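Local coordinates for protein tRNA (Adenine(22)-N(1))-methyltransferase (PDB 6QE6) that probably methylates N1 of adenine 22 in tRNA and is bound here to the cofactor product S-adenosyl-L-homocysteine, at residues A[205-210]-A[236-241]. Numbering follows the deposited sequence.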
loop_
_atom_site.group_PDB
_atom_site.type_symbol
_atom_site.label_atom_id
_atom_site.label_comp_id
_atom_site.label_asym_id
_atom_site.label_seq_id
_atom_site.Cartn_x
_atom_site.Cartn_y
_atom_site.Cartn_z
ATOM N N TYR A 205 12.922 -4.102 13.036
ATOM C CA TYR A 205 13.280 -4.064 11.623
ATOM C C TYR A 205 14.293 -2.953 11.327
ATOM O O TYR A 205 15.229 -3.149 10.540
ATOM C CB TYR A 205 12.013 -3.883 10.789
ATOM C CG TYR A 205 12.274 -3.719 9.312
ATOM C CD1 TYR A 205 12.343 -4.834 8.474
ATOM C CD2 TYR A 205 12.452 -2.462 8.754
ATOM C CE1 TYR A 205 12.583 -4.700 7.127
ATOM C CE2 TYR A 205 12.699 -2.316 7.410
ATOM C CZ TYR A 205 12.757 -3.438 6.600
ATOM O OH TYR A 205 13.000 -3.298 5.253
ATOM N N LEU A 206 14.117 -1.776 11.948
ATOM C CA LEU A 206 14.981 -0.635 11.645
ATOM C C LEU A 206 16.372 -0.820 12.242
ATOM O O LEU A 206 17.369 -0.411 11.636
ATOM C CB LEU A 206 14.349 0.664 12.153
ATOM C CG LEU A 206 13.130 1.135 11.383
ATOM C CD1 LEU A 206 12.514 2.362 12.035
ATOM C CD2 LEU A 206 13.544 1.418 9.943
ATOM N N GLU A 207 16.462 -1.416 13.437
ATOM C CA GLU A 207 17.772 -1.765 13.968
ATOM C C GLU A 207 18.460 -2.785 13.066
ATOM O O GLU A 207 19.668 -2.691 12.828
ATOM C CB GLU A 207 17.646 -2.277 15.410
ATOM C CG GLU A 207 16.730 -1.410 16.258
ATOM C CD GLU A 207 17.372 -0.816 17.517
ATOM O OE1 GLU A 207 18.493 -0.254 17.430
ATOM O OE2 GLU A 207 16.726 -0.873 18.597
ATOM N N ASN A 208 17.700 -3.730 12.498
ATOM C CA ASN A 208 18.329 -4.671 11.574
ATOM C C ASN A 208 18.793 -3.974 10.297
ATOM O O ASN A 208 19.811 -4.373 9.709
ATOM C CB ASN A 208 17.393 -5.834 11.234
ATOM C CG ASN A 208 18.124 -6.971 10.483
ATOM O OD1 ASN A 208 19.105 -7.538 10.985
ATOM N ND2 ASN A 208 17.657 -7.287 9.271
ATOM N N GLU A 209 18.072 -2.924 9.870
ATOM C CA GLU A 209 18.530 -2.111 8.751
ATOM C C GLU A 209 19.862 -1.428 9.066
ATOM O O GLU A 209 20.750 -1.351 8.206
ATOM C CB GLU A 209 17.451 -1.083 8.389
ATOM C CG GLU A 209 17.306 -0.821 6.900
ATOM C CD GLU A 209 17.130 -2.104 6.090
ATOM O OE1 GLU A 209 16.059 -2.749 6.204
ATOM O OE2 GLU A 209 18.066 -2.474 5.339
ATOM N N ILE A 210 20.035 -0.941 10.297
ATOM C CA ILE A 210 21.314 -0.338 10.672
ATOM C C ILE A 210 22.436 -1.369 10.598
ATOM O O ILE A 210 23.535 -1.071 10.116
ATOM C CB ILE A 210 21.226 0.304 12.071
ATOM C CG1 ILE A 210 20.366 1.562 12.040
ATOM C CG2 ILE A 210 22.614 0.676 12.587
ATOM C CD1 ILE A 210 20.293 2.276 13.381
ATOM N N LYS A 236 19.892 8.867 10.287
ATOM C CA LYS A 236 18.478 9.207 10.181
ATOM C C LYS A 236 17.628 8.154 10.875
ATOM O O LYS A 236 16.726 8.496 11.652
ATOM C CB LYS A 236 18.086 9.387 8.714
ATOM C CG LYS A 236 18.080 10.858 8.298
ATOM C CD LYS A 236 18.451 11.099 6.831
ATOM C CE LYS A 236 17.595 10.299 5.875
ATOM N NZ LYS A 236 17.760 10.757 4.458
ATOM N N ILE A 237 17.948 6.869 10.659
ATOM C CA ILE A 237 17.197 5.782 11.285
ATOM C C ILE A 237 17.299 5.877 12.799
ATOM O O ILE A 237 16.302 5.741 13.523
ATOM C CB ILE A 237 17.700 4.409 10.792
ATOM C CG1 ILE A 237 17.528 4.250 9.281
ATOM C CG2 ILE A 237 16.986 3.289 11.523
ATOM C CD1 ILE A 237 18.017 2.913 8.764
ATOM N N ARG A 238 18.519 6.077 13.298
ATOM C CA ARG A 238 18.731 6.140 14.736
ATOM C C ARG A 238 17.955 7.295 15.347
ATOM O O ARG A 238 17.391 7.168 16.438
ATOM C CB ARG A 238 20.226 6.273 15.031
ATOM C CG ARG A 238 20.527 6.555 16.488
ATOM C CD ARG A 238 20.022 5.420 17.338
ATOM N NE ARG A 238 20.669 4.172 16.946
ATOM C CZ ARG A 238 20.127 2.966 17.112
ATOM N NH1 ARG A 238 18.914 2.843 17.653
ATOM N NH2 ARG A 238 20.796 1.883 16.730
ATOM N N LYS A 239 17.919 8.438 14.664
ATOM C CA LYS A 239 17.089 9.535 15.144
ATOM C C LYS A 239 15.629 9.115 15.193
ATOM O O LYS A 239 14.961 9.267 16.226
ATOM C CB LYS A 239 17.287 10.783 14.269
ATOM C CG LYS A 239 18.635 11.454 14.496
ATOM C CD LYS A 239 18.786 12.786 13.766
ATOM C CE LYS A 239 20.239 13.017 13.316
ATOM N NZ LYS A 239 20.380 14.073 12.263
ATOM N N TYR A 240 15.123 8.546 14.092
ATOM C CA TYR A 240 13.712 8.175 14.057
ATOM C C TYR A 240 13.400 7.113 15.103
ATOM O O TYR A 240 12.380 7.201 15.797
ATOM C CB TYR A 240 13.306 7.696 12.661
ATOM C CG TYR A 240 11.845 7.305 12.572
ATOM C CD1 TYR A 240 10.865 8.249 12.291
ATOM C CD2 TYR A 240 11.441 5.980 12.788
ATOM C CE1 TYR A 240 9.510 7.891 12.204
ATOM C CE2 TYR A 240 10.087 5.603 12.710
ATOM C CZ TYR A 240 9.130 6.567 12.416
ATOM O OH TYR A 240 7.807 6.207 12.342
ATOM N N ILE A 241 14.271 6.108 15.242
ATOM C CA ILE A 241 14.085 5.133 16.312
ATOM C C ILE A 241 13.936 5.847 17.648
ATOM O O ILE A 241 13.029 5.549 18.434
ATOM C CB ILE A 241 15.247 4.123 16.345
ATOM C CG1 ILE A 241 15.226 3.223 15.109
ATOM C CG2 ILE A 241 15.136 3.242 17.590
ATOM C CD1 ILE A 241 16.290 2.142 15.118
#
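Leu206 and Ile237 mark the closest backbone pairing of two helical segments that run nearly antiparallel, their axes 9.9 Å apart at closest approach and their directions 157° apart. CG2 of Ile237 lies 3.8 Å from CB of Leu206 and also meets CG1 of Ile210; with CG1 of Ile237 anti to the carbonyl carbon (chi1 -61°) and the chain extended beyond it, CD1 reaches toward CB of Glu209, a looser contact of 4.1 Å. Leu206 extends the apolar seam in two directions: its CB touches CD1 of Ile241, while its CD1 approaches CD2 of Tyr240 obliquely at 3.8 Å.

Along one margin a salt bridge closes the seam. Arg238 turns NH1 and NH2 end-on to a single oxygen, OE1 of Glu207, at 3.1 and 3.2 Å. OE1 lies almost in the guanidinium plane, but the two planes stand 65° apart, so the pair is not coplanar: NH2 meets OE1 nearly along its C-O axis, NH1 from above the carboxylate plane. Bends at chi2 and chi3 bring the guanidinium round to the glutamate, and CD1 of Ile210 packs over one guanidinium face, 3.4 Å from NH2 of Arg238.

The contact joins consecutive helices 200-217 and 225-244 as a C-terminal antiparallel helical hairpin, away from the cofactor pocket. Helix 185-190 packs against helix 225-244 through Ile237 and Tyr240, whose hydroxyl is hydrogen-bonded to Gly191 O, while Tyr205 stacks edge-to-face with Tyr168 of sheet strand 168-175.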